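Local structure of probable amidase (Thermus thermophilus, 2DC0) at residues 155-168 with 199-211. The protein is a probable amidase, a two-subunit protein of the amidase family whose chain is built round a large mixed beta sheet flanked by helices. Numbering follows the deposited sequence.
Sequences VALGIGLASLGTDT and LSRSTDHAGPLTR
T168 and D204 lie side by side and point the same way. T168 OG1 donates to D204 OD1 over 2.6 Å, on the anti side of that oxygen and 33° out of the carboxylate plane. S200 N reaches the same oxygen from the opposite face. L199 N takes the syn lone pair of D204 OD2 at 2.7 Å, in a nearly straight bond. Three donors thus fix the rotation of this buried carboxylate. A chi1 of -57° puts T168 OG1 beside its own backbone N and leaves CG2 anti to that N, 3.8 Å from T203 CG2, the two side chains crossing at about a right angle. Strands 163-166 and 206-210 are antiparallel neighbours inside the mixed sheet of the amidase fold. S163 with L209 and G165 with G207 are the hydrogen-bonded pairs. Beyond them, D167 N donates to H205 O, while the D167 carboxylate turns to R173. At the other end, V155 of helix 149-157 leans on strand 206-210. Its CG2 lies 4.1 Å from L209 CB, and its CG1 packs 3.7 Å from R211 CG. The R211 chain bends at chi3 (66°) and brings NH1 to V155 O at 3.1 Å, in the guanidinium plane. A weak bond runs from NH1 to A156 O.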
ATOM      1  N   VAL A 155       5.671 -29.828  10.629  1.00 15.66           N
ATOM      2  CA  VAL A 155       4.393 -29.623  11.313  1.00 14.46           C
ATOM      3  C   VAL A 155       3.379 -30.701  10.923  1.00 14.73           C
ATOM      4  O   VAL A 155       2.645 -31.216  11.770  1.00 15.21           O
ATOM      5  CB  VAL A 155       3.807 -28.219  10.986  1.00 14.48           C
ATOM      6  CG1 VAL A 155       2.406 -28.070  11.576  1.00 14.04           C
ATOM      7  CG2 VAL A 155       4.725 -27.144  11.551  1.00 13.50           C
ATOM      8  N   ALA A 156       3.348 -31.051   9.643  1.00 13.34           N
ATOM      9  CA  ALA A 156       2.420 -32.071   9.166  1.00 14.77           C
ATOM     10  C   ALA A 156       2.710 -33.445   9.774  1.00 15.66           C
ATOM     11  O   ALA A 156       1.790 -34.205  10.066  1.00 16.09           O
ATOM     12  CB  ALA A 156       2.481 -32.160   7.651  1.00 14.30           C
ATOM     13  N   LEU A 157       3.989 -33.746   9.972  1.00 16.22           N
ATOM     14  CA  LEU A 157       4.410 -35.035  10.504  1.00 18.32           C
ATOM     15  C   LEU A 157       4.559 -35.092  12.025  1.00 18.82           C
ATOM     16  O   LEU A 157       4.879 -36.141  12.579  1.00 18.47           O
ATOM     17  CB  LEU A 157       5.729 -35.457   9.832  1.00 17.68           C
ATOM     18  CG  LEU A 157       5.636 -35.683   8.314  1.00 18.79           C
ATOM     19  CD1 LEU A 157       6.994 -36.044   7.737  1.00 19.89           C
ATOM     20  CD2 LEU A 157       4.635 -36.791   8.051  1.00 19.15           C
ATOM     21  N   GLY A 158       4.329 -33.973  12.701  1.00 17.99           N
ATOM     22  CA  GLY A 158       4.447 -33.964  14.148  1.00 18.90           C
ATOM     23  C   GLY A 158       5.867 -33.764  14.646  1.00 18.47           C
ATOM     24  O   GLY A 158       6.157 -34.013  15.815  1.00 20.17           O
ATOM     25  N   ILE A 159       6.764 -33.337  13.764  1.00 18.18           N
ATOM     26  CA  ILE A 159       8.149 -33.079  14.156  1.00 17.48           C
ATOM     27  C   ILE A 159       8.111 -31.664  14.721  1.00 18.72           C
ATOM     28  O   ILE A 159       8.472 -30.689  14.051  1.00 18.16           O
ATOM     29  CB  ILE A 159       9.097 -33.154  12.942  1.00 16.94           C
ATOM     30  CG1 ILE A 159       8.952 -34.521  12.258  1.00 18.04           C
ATOM     31  CG2 ILE A 159      10.537 -32.947  13.391  1.00 17.20           C
ATOM     32  CD1 ILE A 159       9.552 -34.607  10.856  1.00 23.38           C
ATOM     33  N   GLY A 160       7.661 -31.559  15.967  1.00 18.48           N
ATOM     34  CA  GLY A 160       7.509 -30.256  16.588  1.00 17.65           C
ATOM     35  C   GLY A 160       6.036 -29.947  16.410  1.00 17.78           C
ATOM     36  O   GLY A 160       5.411 -30.480  15.489  1.00 19.60           O
ATOM     37  N   LEU A 161       5.477 -29.095  17.264  1.00 17.78           N
ATOM     38  CA  LEU A 161       4.051 -28.757  17.216  1.00 18.77           C
ATOM     39  C   LEU A 161       3.698 -27.593  16.282  1.00 18.05           C
ATOM     40  O   LEU A 161       2.536 -27.407  15.925  1.00 18.62           O
ATOM     41  CB  LEU A 161       3.553 -28.437  18.631  1.00 21.15           C
ATOM     42  CG  LEU A 161       3.659 -29.560  19.669  1.00 24.08           C
ATOM     43  CD1 LEU A 161       3.296 -29.034  21.068  1.00 27.08           C
ATOM     44  CD2 LEU A 161       2.721 -30.681  19.268  1.00 24.97           C
ATOM     45  N   ALA A 162       4.698 -26.818  15.891  1.00 15.54           N
ATOM     46  CA  ALA A 162       4.486 -25.683  15.008  1.00 14.89           C
ATOM     47  C   ALA A 162       5.830 -25.237  14.476  1.00 15.22           C
ATOM     48  O   ALA A 162       6.868 -25.724  14.920  1.00 15.04           O
ATOM     49  CB  ALA A 162       3.814 -24.534  15.763  1.00 13.76           C
ATOM     50  N   SER A 163       5.819 -24.305  13.533  1.00 13.96           N
ATOM     51  CA  SER A 163       7.065 -23.825  12.972  1.00 15.81           C
ATOM     52  C   SER A 163       6.962 -22.374  12.532  1.00 15.97           C
ATOM     53  O   SER A 163       5.863 -21.845  12.325  1.00 15.27           O
ATOM     54  CB  SER A 163       7.476 -24.703  11.792  1.00 14.66           C
ATOM     55  OG  SER A 163       8.792 -24.393  11.375  1.00 15.70           O
ATOM     56  N   LEU A 164       8.118 -21.731  12.412  1.00 16.35           N
ATOM     57  CA  LEU A 164       8.189 -20.336  11.982  1.00 16.12           C
ATOM     58  C   LEU A 164       8.847 -20.278  10.606  1.00 15.82           C
ATOM     59  O   LEU A 164       9.934 -20.809  10.414  1.00 15.07           O
ATOM     60  CB  LEU A 164       9.017 -19.514  12.976  1.00 16.04           C
ATOM     61  CG  LEU A 164       9.345 -18.074  12.566  1.00 16.50           C
ATOM     62  CD1 LEU A 164       8.071 -17.259  12.461  1.00 18.93           C
ATOM     63  CD2 LEU A 164      10.294 -17.455  13.595  1.00 17.45           C
ATOM     64  N   GLY A 165       8.182 -19.633   9.655  1.00 15.54           N
ATOM     65  CA  GLY A 165       8.734 -19.517   8.317  1.00 15.86           C
ATOM     66  C   GLY A 165       8.495 -18.129   7.762  1.00 14.85           C
ATOM     67  O   GLY A 165       8.125 -17.228   8.514  1.00 14.00           O
ATOM     68  N   THR A 166       8.726 -17.939   6.462  1.00 15.32           N
ATOM     69  CA  THR A 166       8.491 -16.637   5.836  1.00 14.34           C
ATOM     70  C   THR A 166       7.670 -16.796   4.565  1.00 14.52           C
ATOM     71  O   THR A 166       7.558 -17.889   4.019  1.00 13.43           O
ATOM     72  CB  THR A 166       9.806 -15.881   5.479  1.00 12.95           C
ATOM     73  OG1 THR A 166      10.581 -16.649   4.551  1.00 15.03           O
ATOM     74  CG2 THR A 166      10.624 -15.601   6.742  1.00 14.11           C
ATOM     75  N   ASP A 167       7.085 -15.696   4.108  1.00 15.80           N
ATOM     76  CA  ASP A 167       6.264 -15.712   2.905  1.00 16.14           C
ATOM     77  C   ASP A 167       6.481 -14.393   2.175  1.00 16.87           C
ATOM     78  O   ASP A 167       6.180 -13.323   2.705  1.00 15.37           O
ATOM     79  CB  ASP A 167       4.790 -15.871   3.298  1.00 14.52           C
ATOM     80  CG  ASP A 167       3.869 -16.040   2.098  1.00 17.08           C
ATOM     81  OD1 ASP A 167       3.934 -15.210   1.169  1.00 15.12           O
ATOM     82  OD2 ASP A 167       3.069 -17.000   2.095  1.00 17.14           O
ATOM     83  N   THR A 168       7.022 -14.470   0.963  1.00 17.97           N
ATOM     84  CA  THR A 168       7.279 -13.276   0.160  1.00 17.06           C
ATOM     85  C   THR A 168       6.340 -13.280  -1.042  1.00 17.88           C
ATOM     86  O   THR A 168       5.790 -12.245  -1.424  1.00 16.82           O
ATOM     87  CB  THR A 168       8.737 -13.239  -0.338  1.00 17.93           C
ATOM     88  OG1 THR A 168       9.631 -13.299   0.786  1.00 19.11           O
ATOM     89  CG2 THR A 168       8.997 -11.953  -1.112  1.00 17.61           C
ATOM     90  N   LEU A 199      14.862 -11.402   1.780  1.00 18.06           N
ATOM     91  CA  LEU A 199      14.820 -11.780   0.373  1.00 19.63           C
ATOM     92  C   LEU A 199      14.432 -10.461  -0.286  1.00 19.60           C
ATOM     93  O   LEU A 199      15.215  -9.854  -1.012  1.00 19.84           O
ATOM     94  CB  LEU A 199      13.751 -12.839   0.106  1.00 18.39           C
ATOM     95  CG  LEU A 199      13.581 -13.248  -1.365  1.00 18.35           C
ATOM     96  CD1 LEU A 199      14.879 -13.825  -1.920  1.00 18.16           C
ATOM     97  CD2 LEU A 199      12.458 -14.279  -1.471  1.00 19.82           C
ATOM     98  N   SER A 200      13.213 -10.024  -0.000  1.00 18.66           N
ATOM     99  CA  SER A 200      12.688  -8.760  -0.490  1.00 19.07           C
ATOM    100  C   SER A 200      12.188  -8.041   0.758  1.00 21.01           C
ATOM    101  O   SER A 200      11.120  -8.359   1.270  1.00 19.54           O
ATOM    102  CB  SER A 200      11.524  -8.999  -1.449  1.00 20.36           C
ATOM    103  OG  SER A 200      10.867  -7.779  -1.750  1.00 22.82           O
ATOM    104  N   ARG A 201      12.964  -7.085   1.255  1.00 20.84           N
ATOM    105  CA  ARG A 201      12.581  -6.360   2.458  1.00 22.53           C
ATOM    106  C   ARG A 201      11.198  -5.717   2.428  1.00 21.78           C
ATOM    107  O   ARG A 201      10.539  -5.653   3.460  1.00 22.01           O
ATOM    108  CB  ARG A 201      13.623  -5.289   2.784  1.00 22.91           C
ATOM    109  CG  ARG A 201      14.973  -5.829   3.247  1.00 28.43           C
ATOM    110  CD  ARG A 201      15.989  -4.700   3.321  1.00 33.47           C
ATOM    111  NE  ARG A 201      15.545  -3.635   4.216  1.00 40.12           N
ATOM    112  CZ  ARG A 201      15.953  -2.370   4.135  1.00 42.40           C
ATOM    113  NH1 ARG A 201      16.819  -2.008   3.194  1.00 43.77           N
ATOM    114  NH2 ARG A 201      15.494  -1.469   4.993  1.00 43.18           N
ATOM    115  N   SER A 202      10.751  -5.243   1.267  1.00 21.58           N
ATOM    116  CA  SER A 202       9.443  -4.592   1.193  1.00 21.26           C
ATOM    117  C   SER A 202       8.309  -5.561   0.872  1.00 21.99           C
ATOM    118  O   SER A 202       7.160  -5.148   0.707  1.00 21.46           O
ATOM    119  CB  SER A 202       9.460  -3.462   0.154  1.00 19.80           C
ATOM    120  OG  SER A 202       9.571  -3.964  -1.164  1.00 20.28           O
ATOM    121  N   THR A 203       8.626  -6.850   0.802  1.00 20.42           N
ATOM    122  CA  THR A 203       7.615  -7.847   0.494  1.00 20.94           C
ATOM    123  C   THR A 203       7.669  -9.076   1.403  1.00 19.95           C
ATOM    124  O   THR A 203       6.714  -9.863   1.437  1.00 19.02           O
ATOM    125  CB  THR A 203       7.738  -8.297  -0.976  1.00 23.30           C
ATOM    126  OG1 THR A 203       7.802  -7.138  -1.819  1.00 26.41           O
ATOM    127  CG2 THR A 203       6.538  -9.128  -1.377  1.00 24.72           C
ATOM    128  N   ASP A 204       8.775  -9.245   2.135  1.00 16.49           N
ATOM    129  CA  ASP A 204       8.924 -10.396   3.048  1.00 16.42           C
ATOM    130  C   ASP A 204       7.924 -10.323   4.208  1.00 16.05           C
ATOM    131  O   ASP A 204       7.554  -9.237   4.653  1.00 15.72           O
ATOM    132  CB  ASP A 204      10.322 -10.443   3.691  1.00 17.48           C
ATOM    133  CG  ASP A 204      11.432 -10.800   2.722  1.00 18.48           C
ATOM    134  OD1 ASP A 204      11.158 -11.297   1.607  1.00 17.54           O
ATOM    135  OD2 ASP A 204      12.607 -10.586   3.104  1.00 20.29           O
ATOM    136  N   HIS A 205       7.521 -11.490   4.704  1.00 14.85           N
ATOM    137  CA  HIS A 205       6.598 -11.614   5.836  1.00 15.29           C
ATOM    138  C   HIS A 205       7.032 -12.797   6.707  1.00 16.09           C
ATOM    139  O   HIS A 205       7.442 -13.834   6.184  1.00 16.64           O
ATOM    140  CB  HIS A 205       5.167 -11.941   5.388  1.00 14.70           C
ATOM    141  CG  HIS A 205       4.463 -10.841   4.660  1.00 14.46           C
ATOM    142  ND1 HIS A 205       4.806 -10.452   3.384  1.00 15.83           N
ATOM    143  CD2 HIS A 205       3.369 -10.119   4.994  1.00 14.16           C
ATOM    144  CE1 HIS A 205       3.949  -9.539   2.961  1.00 16.86           C
ATOM    145  NE2 HIS A 205       3.067  -9.319   3.918  1.00 14.22           N
ATOM    146  N   ALA A 206       6.935 -12.645   8.026  1.00 15.41           N
ATOM    147  CA  ALA A 206       7.251 -13.732   8.950  1.00 16.23           C
ATOM    148  C   ALA A 206       5.899 -14.264   9.414  1.00 15.63           C
ATOM    149  O   ALA A 206       4.976 -13.486   9.658  1.00 15.40           O
ATOM    150  CB  ALA A 206       8.048 -13.212  10.146  1.00 16.72           C
ATOM    151  N   GLY A 207       5.769 -15.580   9.540  1.00 15.31           N
ATOM    152  CA  GLY A 207       4.493 -16.138   9.958  1.00 15.72           C
ATOM    153  C   GLY A 207       4.578 -17.586  10.402  1.00 16.96           C
ATOM    154  O   GLY A 207       5.548 -18.281  10.086  1.00 18.80           O
ATOM    155  N   PRO A 208       3.568 -18.077  11.132  1.00 16.31           N
ATOM    156  CA  PRO A 208       3.556 -19.455  11.619  1.00 15.58           C
ATOM    157  C   PRO A 208       2.934 -20.516  10.716  1.00 16.60           C
ATOM    158  O   PRO A 208       2.097 -20.225   9.848  1.00 14.80           O
ATOM    159  CB  PRO A 208       2.778 -19.336  12.917  1.00 15.03           C
ATOM    160  CG  PRO A 208       1.690 -18.374  12.507  1.00 16.31           C
ATOM    161  CD  PRO A 208       2.460 -17.305  11.732  1.00 15.95           C
ATOM    162  N   LEU A 209       3.372 -21.751  10.953  1.00 16.34           N
ATOM    163  CA  LEU A 209       2.871 -22.950  10.281  1.00 16.93           C
ATOM    164  C   LEU A 209       2.390 -23.780  11.459  1.00 16.70           C
ATOM    165  O   LEU A 209       3.160 -24.080  12.373  1.00 15.54           O
ATOM    166  CB  LEU A 209       3.995 -23.665   9.529  1.00 18.70           C
ATOM    167  CG  LEU A 209       4.274 -23.014   8.171  1.00 20.49           C
ATOM    168  CD1 LEU A 209       5.716 -23.222   7.778  1.00 23.13           C
ATOM    169  CD2 LEU A 209       3.323 -23.604   7.126  1.00 22.43           C
ATOM    170  N   THR A 210       1.109 -24.129  11.436  1.00 17.15           N
ATOM    171  CA  THR A 210       0.484 -24.871  12.525  1.00 17.05           C
ATOM    172  C   THR A 210      -0.443 -25.980  12.053  1.00 17.70           C
ATOM    173  O   THR A 210      -0.677 -26.149  10.856  1.00 17.18           O
ATOM    174  CB  THR A 210      -0.372 -23.922  13.383  1.00 17.70           C
ATOM    175  OG1 THR A 210      -1.376 -23.317  12.547  1.00 16.76           O
ATOM    176  CG2 THR A 210       0.484 -22.825  13.990  1.00 18.03           C
ATOM    177  N   ARG A 211      -0.990 -26.723  13.012  1.00 17.88           N
ATOM    178  CA  ARG A 211      -1.917 -27.804  12.706  1.00 19.92           C
ATOM    179  C   ARG A 211      -3.373 -27.336  12.798  1.00 18.89           C
ATOM    180  O   ARG A 211      -4.286 -28.063  12.419  1.00 18.99           O
ATOM    181  CB  ARG A 211      -1.691 -28.976  13.663  1.00 23.05           C
ATOM    182  CG  ARG A 211      -0.346 -29.662  13.493  1.00 26.01           C
ATOM    183  CD  ARG A 211      -0.180 -30.792  14.489  1.00 32.20           C
ATOM    184  NE  ARG A 211      -1.126 -31.875  14.233  1.00 35.07           N
ATOM    185  CZ  ARG A 211      -1.011 -32.747  13.234  1.00 38.39           C
ATOM    186  NH1 ARG A 211       0.016 -32.670  12.396  1.00 39.29           N
ATOM    187  NH2 ARG A 211      -1.929 -33.689  13.063  1.00 37.71           N
TER
HETATM  188  O   HOH W   1       0.252 -26.147  15.445  1.00 22.37           O